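Local structure of glycosyl hydrolase family 61, 2 protein (Heterobasidion irregulare TC 32-1, 5NNS) at residues A45-N50 and R152-A157; N162-Y167 and Y195-P200. The protein oxidatively cleaves crystalline and amorphous polysaccharides such as cellulose at glycosidic bonds, using one active-site copper ion and giving specifically C1-oxidised products. One frame throughout, in Å; residues are numbered along the deposited sequence.

How the contacts relate
Following the chain from the N terminus, residues 45-50 belong to the long loop between strands 12-15 and 63-66. Contact 1 closes when strand 147-157 comes against that loop, with 101 residues in between. Contact 2 opens only afterwards: 162-167 runs into the next strand, 165-176, and 27 residues later the loop at 195-200 returns to cover it. The two contacts are thus in series, neither nested nor crossed. They lie on neighbouring antiparallel strands of the mixed sheet, where Leu155 O probably receives the Tyr167 backbone N-H. Side chains join them as well: Glu154 probably hydrogen-bonds Tyr195, and Ile47 packs on Phe166, so both loops are fastened to one sheet.

Contact 1: A45-N50 and R152-A157; sequences ASISCN and RHELLA
The Arg152 guanidinium meets Ile47 and Ser48 through one edge, the two backbone carbonyl oxygens lying near its plane, while NH1 and NH2 also reach the carboxylate of Glu154. In the beta-sandwich of an AA9 monooxygenase this pins an irregular loop, 45-50, to the inner strand 147-157. Arg152 NE donates to Ser48 O (2.7 Å), and Arg152 NH2 donates to Ile47 O (2.8 Å, N-H...O 160°) from well above that carbonyl's plane. An extended chain from CG to NE, with CG trans to the backbone N (chi1 165°), carries the charged head across to the loop. Two residues along the strand, Glu154 faces the same way; Arg152 NH1 and Glu154 OE1 form a salt bridge at 2.8 Å, though the hydrogen bonds from NH1 to OE1 and from NH2 to OE2 are both weak. Glu154 OE1 is also held by Tyr195, and Tyr88, Pro168 and Leu191 pack round the arginine. With a methionine in place of Arg152, both loop carbonyls would probably lose their donors and the buried Glu154 carboxylate its countercharge. The loop is fastened separately by the Cys49-Cys170 disulfide. Beside the polar grip, CG1 of Ile47 rests 4.1 Å from Arg152 NH2.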
loop_
_atom_site.group_PDB
_atom_site.type_symbol
_atom_site.label_atom_id
_atom_site.label_comp_id
_atom_site.label_asym_id
_atom_site.label_seq_id
_atom_site.Cartn_x
_atom_site.Cartn_y
_atom_site.Cartn_z
ATOM N N ALA A 45 -12.895 -8.612 -0.014
ATOM C CA ALA A 45 -12.109 -9.602 -0.777
ATOM C C ALA A 45 -11.023 -8.969 -1.674
ATOM O O ALA A 45 -9.968 -9.569 -1.886
ATOM C CB ALA A 45 -13.033 -10.483 -1.609
ATOM N N SER A 46 -11.286 -7.760 -2.172
ATOM C CA SER A 46 -10.373 -7.036 -3.068
ATOM C C SER A 46 -9.484 -5.983 -2.373
ATOM O O SER A 46 -8.914 -5.116 -3.040
ATOM C CB SER A 46 -11.198 -6.360 -4.166
ATOM O OG SER A 46 -11.933 -7.324 -4.901
ATOM N N ILE A 47 -9.351 -6.056 -1.050
ATOM C CA ILE A 47 -8.571 -5.052 -0.314
ATOM C C ILE A 47 -7.059 -5.129 -0.593
ATOM O O ILE A 47 -6.351 -4.143 -0.372
ATOM C CB ILE A 47 -8.875 -5.073 1.210
ATOM C CG1 ILE A 47 -8.437 -3.744 1.865
ATOM C CG2 ILE A 47 -8.246 -6.294 1.883
ATOM C CD1 ILE A 47 -8.962 -3.523 3.266
ATOM N N SER A 48 -6.574 -6.273 -1.098
ATOM C CA SER A 48 -5.156 -6.425 -1.437
ATOM C C SER A 48 -4.705 -5.452 -2.527
ATOM O O SER A 48 -3.742 -4.715 -2.324
ATOM C CB SER A 48 -4.817 -7.861 -1.851
ATOM O OG SER A 48 -5.609 -8.291 -2.943
ATOM N N CYS A 49 -5.406 -5.444 -3.664
ATOM C CA CYS A 49 -5.011 -4.613 -4.809
ATOM C C CYS A 49 -6.140 -3.780 -5.416
ATOM O O CYS A 49 -6.058 -3.364 -6.574
ATOM C CB CYS A 49 -4.324 -5.494 -5.858
ATOM S SG CYS A 49 -2.805 -6.242 -5.230
ATOM N N ASN A 50 -7.159 -3.494 -4.598
ATOM C CA ASN A 50 -8.320 -2.679 -4.970
ATOM C C ASN A 50 -9.269 -3.418 -5.909
ATOM O O ASN A 50 -9.031 -4.572 -6.251
ATOM C CB ASN A 50 -7.895 -1.324 -5.572
ATOM C CG ASN A 50 -8.750 -0.166 -5.079
ATOM O OD1 ASN A 50 -9.966 -0.308 -4.884
ATOM N ND2 ASN A 50 -8.124 0.992 -4.891
ATOM N N ARG A 152 2.887 -2.832 -2.606
ATOM C CA ARG A 152 1.547 -2.379 -2.267
ATOM C C ARG A 152 1.612 -1.117 -1.404
ATOM O O ARG A 152 2.235 -1.136 -0.340
ATOM C CB ARG A 152 0.810 -3.504 -1.526
ATOM C CG ARG A 152 -0.460 -3.085 -0.792
ATOM C CD ARG A 152 -1.219 -4.281 -0.260
ATOM N NE ARG A 152 -2.612 -3.951 0.038
ATOM C CZ ARG A 152 -3.063 -3.449 1.189
ATOM N NH1 ARG A 152 -2.241 -3.194 2.204
ATOM N NH2 ARG A 152 -4.362 -3.205 1.324
ATOM N N HIS A 153 0.964 -0.039 -1.860
ATOM C CA HIS A 153 0.831 1.197 -1.067
ATOM C C HIS A 153 -0.597 1.329 -0.577
ATOM O O HIS A 153 -1.535 1.062 -1.328
ATOM C CB HIS A 153 1.213 2.429 -1.885
ATOM C CG HIS A 153 2.667 2.495 -2.218
ATOM N ND1 HIS A 153 3.223 1.772 -3.248
ATOM C CD2 HIS A 153 3.685 3.178 -1.643
ATOM C CE1 HIS A 153 4.523 2.010 -3.298
ATOM N NE2 HIS A 153 4.829 2.865 -2.339
ATOM N N GLU A 154 -0.751 1.758 0.677
ATOM C CA GLU A 154 -2.053 1.865 1.305
ATOM C C GLU A 154 -2.165 3.110 2.171
ATOM O O GLU A 154 -1.273 3.408 2.981
ATOM C CB GLU A 154 -2.341 0.631 2.151
ATOM C CG GLU A 154 -3.761 0.582 2.692
ATOM C CD GLU A 154 -4.089 -0.727 3.375
ATOM O OE1 GLU A 154 -3.209 -1.297 4.062
ATOM O OE2 GLU A 154 -5.231 -1.206 3.208
ATOM N N LEU A 155 -3.274 3.820 1.986
ATOM C CA LEU A 155 -3.642 4.944 2.829
ATOM C C LEU A 155 -4.893 4.553 3.572
ATOM O O LEU A 155 -5.840 4.042 2.970
ATOM C CB LEU A 155 -3.905 6.185 1.984
ATOM C CG LEU A 155 -2.760 6.649 1.079
ATOM C CD1 LEU A 155 -3.120 7.969 0.413
ATOM C CD2 LEU A 155 -1.447 6.789 1.832
ATOM N N LEU A 156 -4.885 4.766 4.881
ATOM C CA LEU A 156 -6.044 4.512 5.720
ATOM C C LEU A 156 -6.485 5.863 6.257
ATOM O O LEU A 156 -5.931 6.351 7.233
ATOM C CB LEU A 156 -5.697 3.533 6.847
ATOM C CG LEU A 156 -6.712 3.350 7.984
ATOM C CD1 LEU A 156 -8.111 3.080 7.454
ATOM C CD2 LEU A 156 -6.264 2.254 8.946
ATOM N N ALA A 157 -7.463 6.466 5.586
ATOM C CA ALA A 157 -8.049 7.729 6.013
ATOM C C ALA A 157 -9.119 7.454 7.065
ATOM O O ALA A 157 -10.055 6.702 6.805
ATOM C CB ALA A 157 -8.644 8.471 4.825
#

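Contact 2: N162-Y167 and Y195-P200; sequences NQPQFY and YSMSDP. With NAG (2-acetamido-2-deoxy-beta-D-glucopyranose), chain C.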
loop_
_atom_site.group_PDB
_atom_site.type_symbol
_atom_site.label_atom_id
_atom_site.label_comp_id
_atom_site.label_asym_id
_atom_site.label_seq_id
_atom_site.Cartn_x
_atom_site.Cartn_y
_atom_site.Cartn_z
ATOM N N ASN A 162 -15.774 6.097 12.674
ATOM C CA ASN A 162 -16.096 4.659 12.597
ATOM C C ASN A 162 -16.269 4.062 11.188
ATOM O O ASN A 162 -16.766 2.948 11.057
ATOM C CB ASN A 162 -17.305 4.324 13.484
ATOM C CG ASN A 162 -17.136 4.823 14.906
ATOM O OD1 ASN A 162 -17.722 5.837 15.289
ATOM N ND2 ASN A 162 -16.314 4.124 15.690
ATOM N N GLN A 163 -15.899 4.821 10.154
ATOM C CA GLN A 163 -15.857 4.336 8.781
ATOM C C GLN A 163 -14.410 4.467 8.315
ATOM O O GLN A 163 -13.951 5.575 8.012
ATOM C CB GLN A 163 -16.786 5.134 7.860
ATOM C CG GLN A 163 -16.928 4.515 6.468
ATOM C CD GLN A 163 -17.705 5.385 5.499
ATOM O OE1 GLN A 163 -17.254 5.636 4.384
ATOM N NE2 GLN A 163 -18.877 5.848 5.918
ATOM N N PRO A 164 -13.673 3.344 8.290
ATOM C CA PRO A 164 -12.318 3.387 7.737
ATOM C C PRO A 164 -12.363 3.466 6.227
ATOM O O PRO A 164 -13.279 2.926 5.620
ATOM C CB PRO A 164 -11.709 2.055 8.182
ATOM C CG PRO A 164 -12.881 1.147 8.347
ATOM C CD PRO A 164 -13.988 2.011 8.849
ATOM N N GLN A 165 -11.399 4.164 5.642
ATOM C CA GLN A 165 -11.293 4.286 4.202
ATOM C C GLN A 165 -9.911 3.802 3.779
ATOM O O GLN A 165 -8.912 4.510 3.956
ATOM C CB GLN A 165 -11.507 5.728 3.789
ATOM C CG GLN A 165 -12.935 6.204 4.001
ATOM C CD GLN A 165 -13.135 7.649 3.597
ATOM O OE1 GLN A 165 -12.296 8.253 2.923
ATOM N NE2 GLN A 165 -14.252 8.217 4.017
ATOM N N PHE A 166 -9.874 2.583 3.247
ATOM C CA PHE A 166 -8.664 1.966 2.739
ATOM C C PHE A 166 -8.512 2.307 1.260
ATOM O O PHE A 166 -9.452 2.126 0.481
ATOM C CB PHE A 166 -8.736 0.449 2.911
ATOM C CG PHE A 166 -8.886 0.012 4.340
ATOM C CD1 PHE A 166 -7.768 -0.204 5.131
ATOM C CD2 PHE A 166 -10.145 -0.185 4.901
ATOM C CE1 PHE A 166 -7.900 -0.605 6.454
ATOM C CE2 PHE A 166 -10.283 -0.591 6.215
ATOM C CZ PHE A 166 -9.157 -0.798 6.995
ATOM N N TYR A 167 -7.336 2.810 0.886
ATOM C CA TYR A 167 -7.019 3.140 -0.509
ATOM C C TYR A 167 -5.746 2.399 -0.912
ATOM O O TYR A 167 -4.645 2.934 -0.749
ATOM C CB TYR A 167 -6.801 4.634 -0.674
ATOM C CG TYR A 167 -8.000 5.500 -0.389
ATOM C CD1 TYR A 167 -8.953 5.746 -1.372
ATOM C CD2 TYR A 167 -8.161 6.107 0.853
ATOM C CE1 TYR A 167 -10.040 6.564 -1.120
ATOM C CE2 TYR A 167 -9.245 6.922 1.117
ATOM C CZ TYR A 167 -10.173 7.160 0.122
ATOM O OH TYR A 167 -11.259 7.950 0.376
ATOM N N TYR A 195 -6.812 -7.172 8.768
ATOM C CA TYR A 195 -7.581 -6.087 9.373
ATOM C C TYR A 195 -8.966 -6.560 9.782
ATOM O O TYR A 195 -9.509 -7.489 9.189
ATOM C CB TYR A 195 -7.751 -4.927 8.378
ATOM C CG TYR A 195 -6.467 -4.339 7.801
ATOM C CD1 TYR A 195 -5.332 -4.134 8.592
ATOM C CD2 TYR A 195 -6.404 -3.943 6.460
ATOM C CE1 TYR A 195 -4.173 -3.584 8.049
ATOM C CE2 TYR A 195 -5.250 -3.389 5.917
ATOM C CZ TYR A 195 -4.138 -3.210 6.712
ATOM O OH TYR A 195 -2.990 -2.666 6.169
ATOM N N SER A 196 -9.535 -5.909 10.791
ATOM C CA SER A 196 -10.950 -6.076 11.125
ATOM C C SER A 196 -11.465 -4.880 11.909
ATOM O O SER A 196 -10.687 -4.062 12.402
ATOM C CB SER A 196 -11.194 -7.364 11.920
ATOM O OG SER A 196 -10.818 -7.231 13.279
ATOM N N MET A 197 -12.788 -4.819 12.051
ATOM C CA MET A 197 -13.443 -3.760 12.823
ATOM C C MET A 197 -13.248 -3.841 14.346
ATOM O O MET A 197 -13.749 -2.977 15.057
ATOM C CB MET A 197 -14.937 -3.696 12.474
ATOM C CG MET A 197 -15.222 -3.245 11.040
ATOM S SD MET A 197 -14.698 -1.555 10.659
ATOM C CE MET A 197 -15.990 -0.609 11.471
ATOM N N SER A 198 -12.543 -4.856 14.855
ATOM C CA SER A 198 -12.118 -4.871 16.266
ATOM C C SER A 198 -10.722 -4.256 16.498
ATOM O O SER A 198 -10.315 -4.059 17.649
ATOM C CB SER A 198 -12.205 -6.292 16.844
ATOM O OG SER A 198 -11.496 -7.220 16.056
ATOM N N ASP A 199 -10.001 -3.931 15.423
ATOM C CA ASP A 199 -8.720 -3.225 15.534
ATOM C C ASP A 199 -8.944 -1.781 15.974
ATOM O O ASP A 199 -9.761 -1.083 15.360
ATOM C CB ASP A 199 -7.988 -3.190 14.197
ATOM C CG ASP A 199 -7.578 -4.557 13.714
ATOM O OD1 ASP A 199 -7.332 -5.452 14.535
ATOM O OD2 ASP A 199 -7.476 -4.733 12.493
ATOM N N PRO A 200 -8.203 -1.314 17.005
ATOM C CA PRO A 200 -8.391 0.059 17.500
ATOM C C PRO A 200 -8.099 1.154 16.484
ATOM O O PRO A 200 -8.696 2.223 16.560
ATOM C CB PRO A 200 -7.406 0.167 18.666
ATOM C CG PRO A 200 -7.136 -1.235 19.078
ATOM C CD PRO A 200 -7.246 -2.065 17.839
HETATM C C1 NAG C . -4.519 3.775 22.754
HETATM C C2 NAG C . -5.168 2.696 21.877
HETATM C C3 NAG C . -6.269 1.946 22.609
HETATM C C4 NAG C . -5.732 1.355 23.904
HETATM C C5 NAG C . -5.192 2.488 24.777
HETATM C C6 NAG C . -4.567 1.904 26.042
HETATM C C7 NAG C . -5.350 3.068 19.448
HETATM C C8 NAG C . -6.118 3.749 18.353
HETATM N N2 NAG C . -5.785 3.276 20.691
HETATM O O3 NAG C . -6.784 0.924 21.753
HETATM O O4 NAG C . -6.758 0.634 24.604
HETATM O O5 NAG C . -4.211 3.264 24.069
HETATM O O6 NAG C . -3.967 2.945 26.818
HETATM O O7 NAG C . -4.379 2.374 19.195
#
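Phe166 and Tyr195 lay their rings almost parallel, with planes 18° apart, but slid past one another so that they barely overlap. The ring centroids are 5.3 Å apart, and the closest approach is oblique, Phe166 CE1 lying 3.7 Å from Tyr195 CD2. Both rings have CG trans to the carbonyl carbon (chi1 -60° and -56°), and each side chain leaves its backbone toward the other segment. Beyond the pair, the Tyr195 hydroxyl is bound to Glu154, while Phe166 also packs on Leu156 of the adjacent strand.

Nearer Asn162, Met197 packs on Pro164. Its chain bends at both chi2 and chi3, folding back so that Met197 SD comes to 4.0 Å from Pro164 CG, beside the CG-CD bond of the proline, the two side chains crossing at a slant, and Met197 CE ends 3.7 Å from Asn162 O. The methionine sits in a type I beta turn, Ser196 to Asp199, closed by the backbone bond from Asp199 N to Ser196 O. Asp199 OD2 accepts the Ser196 N-H, with Ser196 N 2.9 Å away and above the carboxylate plane, and the Ser196 and Ser198 hydroxyls are hydrogen-bonded to each other. Just past the turn, Pro200 CB lies 3.2 Å from O3 of an N-linked sugar.

Gln165 and Tyr167 alternate with Phe166 along the strand, and Tyr167 OH donates to Gln165 OE1 (2.8 Å). The loop thus backs the strand whose Tyr167 joins His1 and His80 at the copper, the histidine-brace site of AA9 monooxygenases, where Gln165 probably binds oxygen, as in relatives.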